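Sqt1 (Chaetomium thermophilum, PDB 4ZOY) is a WD40-repeat propeller protein that probably acts as a dedicated chaperone, capturing a nascent ribosomal protein during its synthesis for ribosome assembly. Local coordinates at residues G38-D41 and D42-G45. Numbering follows the deposited sequence.
Sequences GDAD and DAPG
With chi1 at 66°, Asp42 sets CG between its own backbone N and carbonyl carbon, and this rotation carries the carboxylate back over the turn to Ala40. OD1 of Asp42 ends 3.3 Å from CB of Ala40, a carboxylate oxygen lying against a methyl group. Asp41 is rotated differently: its CG stands opposite the carbonyl carbon (chi1 -45°), beside its own backbone N, and the side chain sets off away from residues 42-45, although CB of Asp41 still touches N of Asp42. The two acid groups thus keep apart, OD2 of Asp41 lying 5.6 Å from OD1 of Asp42, a spacing that probably eases the repulsion between them. The two aspartates occupy the central positions of a type I beta turn running from Ala40 to Ala43. It is closed by a single hydrogen bond, from N of Ala43 to O of Ala40 (3.1 Å). The turn belongs to the loop between the adjacent antiparallel strands 30-36 and 45-51 of one four-stranded blade of the WD40 beta-propeller, at the surface of the protein. The methyl group of Ala43 points back toward residues 38-41. CB of Ala43 lies 3.3 Å from O of Gly38 and also close to O of Ala40; the methyl of Ala40 is farther off, CB of Ala43 to CB of Ala40 4.4 Å. Gly38 has an extended backbone with a positive phi of 161°, and its N is hydrogen-bonded to OG of Ser36. Beyond the turn, backbone hydrogen bonds join Pro44 to Glu37 and Gly45 to His88.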
ATOM      1  N   GLY A  38       5.680 -15.715  15.654  1.00 18.34           N
ATOM      2  CA  GLY A  38       6.839 -16.587  15.690  1.00 22.82           C
ATOM      3  C   GLY A  38       7.049 -17.361  14.411  1.00 21.39           C
ATOM      4  O   GLY A  38       6.266 -17.249  13.471  1.00 25.39           O
ATOM      5  N   ASP A  39       8.108 -18.165  14.380  1.00 25.45           N
ATOM      6  CA  ASP A  39       8.478 -18.859  13.153  1.00 28.07           C
ATOM      7  C   ASP A  39       8.123 -20.337  13.148  1.00 27.16           C
ATOM      8  O   ASP A  39       8.337 -21.015  12.149  1.00 31.62           O
ATOM      9  CB  ASP A  39       9.966 -18.687  12.897  1.00 29.14           C
ATOM     10  CG  ASP A  39      10.338 -17.244  12.685  1.00 23.82           C
ATOM     11  OD1 ASP A  39       9.737 -16.595  11.802  1.00 27.40           O
ATOM     12  OD2 ASP A  39      11.214 -16.745  13.419  1.00 21.34           O
ATOM     13  N   ALA A  40       7.586 -20.821  14.261  1.00 25.23           N
ATOM     14  CA  ALA A  40       7.073 -22.185  14.308  1.00 32.58           C
ATOM     15  C   ALA A  40       5.989 -22.349  13.251  1.00 39.57           C
ATOM     16  O   ALA A  40       5.282 -21.392  12.925  1.00 33.93           O
ATOM     17  CB  ALA A  40       6.531 -22.507  15.687  1.00 32.60           C
ATOM     18  N   ASP A  41       5.856 -23.559  12.716  1.00 38.68           N
ATOM     19  CA  ASP A  41       4.876 -23.831  11.669  1.00 39.28           C
ATOM     20  C   ASP A  41       3.462 -23.486  12.119  1.00 37.93           C
ATOM     21  O   ASP A  41       2.594 -23.198  11.298  1.00 44.84           O
ATOM     22  CB  ASP A  41       4.937 -25.302  11.252  1.00 48.30           C
ATOM     23  CG  ASP A  41       6.357 -25.797  11.067  1.00 60.76           C
ATOM     24  OD1 ASP A  41       6.756 -26.046   9.909  1.00 64.80           O
ATOM     25  OD2 ASP A  41       7.074 -25.936  12.083  1.00 63.53           O
ATOM     26  N   ASP A  42       3.238 -23.506  13.428  1.00 35.50           N
ATOM     27  CA  ASP A  42       1.906 -23.299  13.983  1.00 39.75           C
ATOM     28  C   ASP A  42       1.736 -21.949  14.685  1.00 33.04           C
ATOM     29  O   ASP A  42       0.734 -21.728  15.362  1.00 31.40           O
ATOM     30  CB  ASP A  42       1.575 -24.422  14.970  1.00 44.40           C
ATOM     31  CG  ASP A  42       2.464 -24.390  16.201  1.00 52.79           C
ATOM     32  OD1 ASP A  42       3.652 -24.025  16.065  1.00 50.68           O
ATOM     33  OD2 ASP A  42       1.976 -24.740  17.297  1.00 61.82           O
ATOM     34  N   ALA A  43       2.716 -21.059  14.547  1.00 31.22           N
ATOM     35  CA  ALA A  43       2.661 -19.767  15.235  1.00 29.38           C
ATOM     36  C   ALA A  43       1.488 -18.936  14.727  1.00 24.12           C
ATOM     37  O   ALA A  43       1.303 -18.788  13.519  1.00 27.72           O
ATOM     38  CB  ALA A  43       3.962 -19.008  15.059  1.00 27.12           C
ATOM     39  N   PRO A  44       0.682 -18.408  15.654  1.00 22.24           N
ATOM     40  CA  PRO A  44      -0.507 -17.636  15.287  1.00 24.42           C
ATOM     41  C   PRO A  44      -0.154 -16.234  14.814  1.00 22.58           C
ATOM     42  O   PRO A  44       0.995 -15.809  14.910  1.00 23.61           O
ATOM     43  CB  PRO A  44      -1.306 -17.586  16.588  1.00 25.42           C
ATOM     44  CG  PRO A  44      -0.251 -17.652  17.658  1.00 27.51           C
ATOM     45  CD  PRO A  44       0.826 -18.545  17.115  1.00 24.87           C
ATOM     46  N   GLY A  45      -1.152 -15.539  14.285  1.00 19.72           N
ATOM     47  CA  GLY A  45      -0.998 -14.132  13.968  1.00 19.18           C
ATOM     48  C   GLY A  45      -1.577 -13.318  15.102  1.00 20.65           C
ATOM     49  O   GLY A  45      -2.359 -13.820  15.914  1.00 24.67           O
TER